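Local atomic coordinates of transcriptional regulator KdgR (Pseudomonas aeruginosa, PDB entry 5Y6I), a protein that probably binds DNA as a transcription factor of the IclR family, joining a helix-turn-helix domain to a C-terminal domain of the GAF clan. Residues Met91-Leu104 with Arg247-Met259. Residues are numbered along the deposited sequence; the frame is centred on the assembly and turned at random.
Sequences MDVLKSAAAPLAEL and RLLATTRAISWRM
Buried, apolar packing joins two roughly antiparallel helices, 93-108 and 244-258 of the C-terminal effector domain, with Ile255 pushing into a hollow formed by Val93, Ser96, Ala97 and Pro100. The segment axes approach to 9.4 Å at 150°, and no hydrogen bond crosses between them. The knob-into-hole fit of Ile255 is closest at its tip, where CD1 lies 3.6 Å from Ala97 CB; chi1 of -57° sets CG2 opposite the backbone N, and this second branch also touches Ala97 CB. Pro100 meets Ile255 CG1 with both CB and CG, while Thr251 CG2 reaches Pro100 CB at 3.7 Å. Val93 and Ile255 also rest on Val216 of strand 209-217, and Ile255 on Leu227 of strand 223-232, so the pair packs side by side on the antiparallel sheet of an IclR effector domain, a GAF-like fold. Near the C-terminal end of segment 91-104, Leu104 places CD1 beside Arg247 O, at 3.4 Å. Arg247 O accepts from Thr251 N and, at 2.8 Å, from Thr251 OG1, the two donors arriving from opposite faces of its plane; the threonine hydroxyl is thereby tied to its own helix beside an apolar neighbour. At the other end Met259 turns back at its thioether (chi3 70°) across the N-terminal end of helix 93-108: SD lies 3.7 Å from Val93 CB, and CE 3.7 Å from Met91 CB. Asp92 N-caps this helix through weak bonds from Leu94 N and Lys95 N, and Met91 also packs on Leu81 of the second subunit.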
loop_
_atom_site.group_PDB
_atom_site.type_symbol
_atom_site.label_atom_id
_atom_site.label_comp_id
_atom_site.label_asym_id
_atom_site.label_seq_id
_atom_site.Cartn_x
_atom_site.Cartn_y
_atom_site.Cartn_z
ATOM N N MET A 91 4.923 3.322 -3.320
ATOM C CA MET A 91 5.756 2.361 -2.609
ATOM C C MET A 91 6.489 1.455 -3.595
ATOM O O MET A 91 5.937 1.055 -4.623
ATOM C CB MET A 91 4.903 1.519 -1.664
ATOM C CG MET A 91 4.489 2.181 -0.378
ATOM S SD MET A 91 3.656 1.005 0.716
ATOM C CE MET A 91 2.195 0.629 -0.236
ATOM N N ASP A 92 7.754 1.157 -3.284
ATOM C CA ASP A 92 8.572 0.279 -4.126
ATOM C C ASP A 92 9.703 -0.270 -3.259
ATOM O O ASP A 92 10.700 0.420 -3.030
ATOM C CB ASP A 92 9.123 1.008 -5.340
ATOM C CG ASP A 92 10.009 0.120 -6.187
ATOM O OD1 ASP A 92 9.715 -1.087 -6.262
ATOM O OD2 ASP A 92 11.004 0.610 -6.763
ATOM N N VAL A 93 9.546 -1.509 -2.792
ATOM C CA VAL A 93 10.578 -2.093 -1.955
ATOM C C VAL A 93 11.896 -2.182 -2.705
ATOM O O VAL A 93 12.956 -2.207 -2.084
ATOM C CB VAL A 93 10.128 -3.474 -1.439
ATOM C CG1 VAL A 93 10.159 -4.501 -2.563
ATOM C CG2 VAL A 93 10.975 -3.906 -0.250
ATOM N N LEU A 94 11.871 -2.210 -4.035
ATOM C CA LEU A 94 13.137 -2.280 -4.756
ATOM C C LEU A 94 13.891 -0.968 -4.643
ATOM O O LEU A 94 15.120 -0.966 -4.509
ATOM C CB LEU A 94 12.901 -2.649 -6.216
ATOM C CG LEU A 94 13.132 -4.145 -6.477
ATOM C CD1 LEU A 94 12.265 -5.026 -5.586
ATOM C CD2 LEU A 94 12.958 -4.509 -7.956
ATOM N N LYS A 95 13.166 0.156 -4.676
ATOM C CA LYS A 95 13.770 1.463 -4.428
ATOM C C LYS A 95 14.246 1.579 -2.984
ATOM O O LYS A 95 15.439 1.787 -2.724
ATOM C CB LYS A 95 12.767 2.572 -4.763
ATOM C CG LYS A 95 13.238 4.011 -4.464
ATOM C CD LYS A 95 12.563 4.616 -3.217
ATOM C CE LYS A 95 13.467 5.658 -2.551
ATOM N NZ LYS A 95 13.033 6.064 -1.175
ATOM N N SER A 96 13.331 1.407 -2.022
ATOM C CA SER A 96 13.661 1.702 -0.627
ATOM C C SER A 96 14.767 0.796 -0.093
ATOM O O SER A 96 15.478 1.180 0.844
ATOM C CB SER A 96 12.422 1.564 0.273
ATOM O OG SER A 96 11.226 1.957 -0.381
ATOM N N ALA A 97 14.912 -0.412 -0.640
ATOM C CA ALA A 97 15.855 -1.374 -0.075
ATOM C C ALA A 97 17.274 -1.225 -0.611
ATOM O O ALA A 97 18.221 -1.653 0.060
ATOM C CB ALA A 97 15.380 -2.800 -0.339
ATOM N N ALA A 98 17.436 -0.613 -1.786
ATOM C CA ALA A 98 18.698 -0.685 -2.506
ATOM C C ALA A 98 19.870 -0.155 -1.679
ATOM O O ALA A 98 20.948 -0.772 -1.660
ATOM C CB ALA A 98 18.569 0.060 -3.829
ATOM N N ALA A 99 19.685 0.979 -0.976
ATOM C CA ALA A 99 20.792 1.504 -0.173
ATOM C C ALA A 99 21.053 0.658 1.062
ATOM O O ALA A 99 22.210 0.255 1.272
ATOM C CB ALA A 99 20.552 2.974 0.191
ATOM N N PRO A 100 20.070 0.354 1.917
ATOM C CA PRO A 100 20.385 -0.418 3.131
ATOM C C PRO A 100 20.918 -1.828 2.851
ATOM O O PRO A 100 21.664 -2.367 3.686
ATOM C CB PRO A 100 19.051 -0.451 3.882
ATOM C CG PRO A 100 18.297 0.758 3.370
ATOM C CD PRO A 100 18.674 0.842 1.924
ATOM N N LEU A 101 20.557 -2.433 1.716
ATOM C CA LEU A 101 21.140 -3.715 1.341
ATOM C C LEU A 101 22.652 -3.592 1.209
ATOM O O LEU A 101 23.416 -4.406 1.748
ATOM C CB LEU A 101 20.527 -4.206 0.025
ATOM C CG LEU A 101 20.965 -5.610 -0.437
ATOM C CD1 LEU A 101 20.314 -6.720 0.385
ATOM C CD2 LEU A 101 20.693 -5.852 -1.907
ATOM N N ALA A 102 23.100 -2.555 0.506
ATOM C CA ALA A 102 24.523 -2.362 0.290
ATOM C C ALA A 102 25.233 -2.006 1.590
ATOM O O ALA A 102 26.384 -2.408 1.814
ATOM C CB ALA A 102 24.724 -1.283 -0.766
ATOM N N GLU A 103 24.556 -1.266 2.467
ATOM C CA GLU A 103 25.135 -0.968 3.768
ATOM C C GLU A 103 25.248 -2.229 4.609
ATOM O O GLU A 103 26.284 -2.463 5.240
ATOM C CB GLU A 103 24.307 0.112 4.469
ATOM C CG GLU A 103 24.087 1.329 3.551
ATOM C CD GLU A 103 23.256 2.461 4.159
ATOM O OE1 GLU A 103 23.739 3.614 4.152
ATOM O OE2 GLU A 103 22.116 2.211 4.615
ATOM N N LEU A 104 24.217 -3.079 4.601
ATOM C CA LEU A 104 24.301 -4.302 5.385
ATOM C C LEU A 104 25.414 -5.190 4.860
ATOM O O LEU A 104 26.125 -5.838 5.635
ATOM C CB LEU A 104 22.976 -5.054 5.358
ATOM C CG LEU A 104 22.976 -6.295 6.257
ATOM C CD1 LEU A 104 22.957 -5.877 7.714
ATOM C CD2 LEU A 104 21.785 -7.184 5.944
ATOM N N ARG A 247 21.872 -6.811 12.879
ATOM C CA ARG A 247 22.118 -6.017 11.679
ATOM C C ARG A 247 21.070 -6.322 10.623
ATOM O O ARG A 247 20.501 -5.403 10.015
ATOM C CB ARG A 247 23.522 -6.287 11.133
ATOM C CG ARG A 247 24.640 -5.920 12.079
ATOM C CD ARG A 247 24.490 -4.496 12.559
ATOM N NE ARG A 247 25.689 -4.006 13.239
ATOM C CZ ARG A 247 25.872 -2.731 13.558
ATOM N NH1 ARG A 247 24.934 -1.848 13.243
ATOM N NH2 ARG A 247 26.980 -2.337 14.173
ATOM N N LEU A 248 20.764 -7.611 10.430
ATOM C CA LEU A 248 19.746 -8.008 9.460
ATOM C C LEU A 248 18.401 -7.396 9.799
ATOM O O LEU A 248 17.734 -6.811 8.934
ATOM C CB LEU A 248 19.622 -9.530 9.410
ATOM C CG LEU A 248 18.515 -10.043 8.477
ATOM C CD1 LEU A 248 18.593 -9.471 7.060
ATOM C CD2 LEU A 248 18.535 -11.552 8.446
ATOM N N LEU A 249 17.992 -7.518 11.067
ATOM C CA LEU A 249 16.691 -7.011 11.496
ATOM C C LEU A 249 16.655 -5.486 11.479
ATOM O O LEU A 249 15.704 -4.886 10.963
ATOM C CB LEU A 249 16.346 -7.561 12.882
ATOM C CG LEU A 249 15.967 -9.061 12.941
ATOM C CD1 LEU A 249 15.751 -9.571 14.371
ATOM C CD2 LEU A 249 14.727 -9.324 12.098
ATOM N N ALA A 250 17.683 -4.842 12.036
ATOM C CA ALA A 250 17.777 -3.389 11.952
ATOM C C ALA A 250 17.619 -2.907 10.514
ATOM O O ALA A 250 16.881 -1.947 10.247
ATOM C CB ALA A 250 19.109 -2.919 12.526
ATOM N N THR A 251 18.289 -3.574 9.571
ATOM C CA THR A 251 18.135 -3.214 8.164
ATOM C C THR A 251 16.694 -3.410 7.707
ATOM O O THR A 251 16.104 -2.525 7.080
ATOM C CB THR A 251 19.065 -4.055 7.292
ATOM O OG1 THR A 251 20.424 -3.882 7.710
ATOM C CG2 THR A 251 18.930 -3.646 5.841
ATOM N N THR A 252 16.105 -4.576 8.005
ATOM C CA THR A 252 14.783 -4.859 7.452
ATOM C C THR A 252 13.680 -4.077 8.159
ATOM O O THR A 252 12.739 -3.607 7.504
ATOM C CB THR A 252 14.517 -6.362 7.471
ATOM O OG1 THR A 252 14.774 -6.907 8.776
ATOM C CG2 THR A 252 15.437 -7.023 6.486
ATOM N N ARG A 253 13.787 -3.884 9.474
ATOM C CA ARG A 253 12.862 -2.970 10.135
ATOM C C ARG A 253 13.006 -1.552 9.612
ATOM O O ARG A 253 12.019 -0.803 9.573
ATOM C CB ARG A 253 13.080 -2.995 11.635
ATOM C CG ARG A 253 12.416 -4.176 12.284
ATOM C CD ARG A 253 13.124 -4.542 13.560
ATOM N NE ARG A 253 12.558 -5.753 14.131
ATOM C CZ ARG A 253 13.034 -6.362 15.207
ATOM N NH1 ARG A 253 12.447 -7.464 15.652
ATOM N NH2 ARG A 253 14.092 -5.868 15.837
ATOM N N ALA A 254 14.214 -1.158 9.206
ATOM C CA ALA A 254 14.378 0.180 8.645
ATOM C C ALA A 254 13.677 0.286 7.300
ATOM O O ALA A 254 12.847 1.177 7.090
ATOM C CB ALA A 254 15.860 0.530 8.514
ATOM N N ILE A 255 13.997 -0.629 6.374
ATOM C CA ILE A 255 13.346 -0.632 5.066
ATOM C C ILE A 255 11.831 -0.625 5.225
ATOM O O ILE A 255 11.118 0.079 4.496
ATOM C CB ILE A 255 13.807 -1.843 4.237
ATOM C CG1 ILE A 255 15.325 -1.874 4.074
ATOM C CG2 ILE A 255 13.120 -1.859 2.869
ATOM C CD1 ILE A 255 15.806 -3.064 3.232
ATOM N N SER A 256 11.318 -1.400 6.189
ATOM C CA SER A 256 9.882 -1.460 6.409
ATOM C C SER A 256 9.343 -0.105 6.816
ATOM O O SER A 256 8.455 0.449 6.159
ATOM C CB SER A 256 9.545 -2.496 7.482
ATOM O OG SER A 256 9.559 -3.803 6.948
ATOM N N TRP A 257 9.855 0.429 7.928
ATOM C CA TRP A 257 9.366 1.699 8.452
ATOM C C TRP A 257 9.473 2.807 7.415
ATOM O O TRP A 257 8.683 3.757 7.439
ATOM C CB TRP A 257 10.142 2.045 9.718
ATOM C CG TRP A 257 9.851 3.369 10.344
ATOM C CD1 TRP A 257 9.082 3.609 11.446
ATOM C CD2 TRP A 257 10.374 4.635 9.935
ATOM N NE1 TRP A 257 9.077 4.953 11.734
ATOM C CE2 TRP A 257 9.863 5.604 10.818
ATOM C CE3 TRP A 257 11.219 5.044 8.893
ATOM C CZ2 TRP A 257 10.168 6.961 10.693
ATOM C CZ3 TRP A 257 11.517 6.382 8.764
ATOM C CH2 TRP A 257 10.994 7.328 9.660
ATOM N N ARG A 258 10.413 2.699 6.476
ATOM C CA ARG A 258 10.463 3.709 5.426
ATOM C C ARG A 258 9.360 3.530 4.395
ATOM O O ARG A 258 9.030 4.488 3.683
ATOM C CB ARG A 258 11.839 3.705 4.760
ATOM C CG ARG A 258 12.864 4.454 5.616
ATOM C CD ARG A 258 14.314 4.099 5.312
ATOM N NE ARG A 258 14.575 4.070 3.880
ATOM C CZ ARG A 258 15.791 4.109 3.349
ATOM N NH1 ARG A 258 15.951 4.064 2.032
ATOM N NH2 ARG A 258 16.851 4.209 4.143
ATOM N N MET A 259 8.791 2.334 4.300
ATOM C CA MET A 259 7.625 2.089 3.477
ATOM C C MET A 259 6.318 2.317 4.232
ATOM O O MET A 259 5.252 2.005 3.707
ATOM C CB MET A 259 7.685 0.669 2.919
ATOM C CG MET A 259 8.962 0.427 2.129
ATOM S SD MET A 259 8.865 -0.989 1.036
ATOM C CE MET A 259 7.727 -0.330 -0.162
#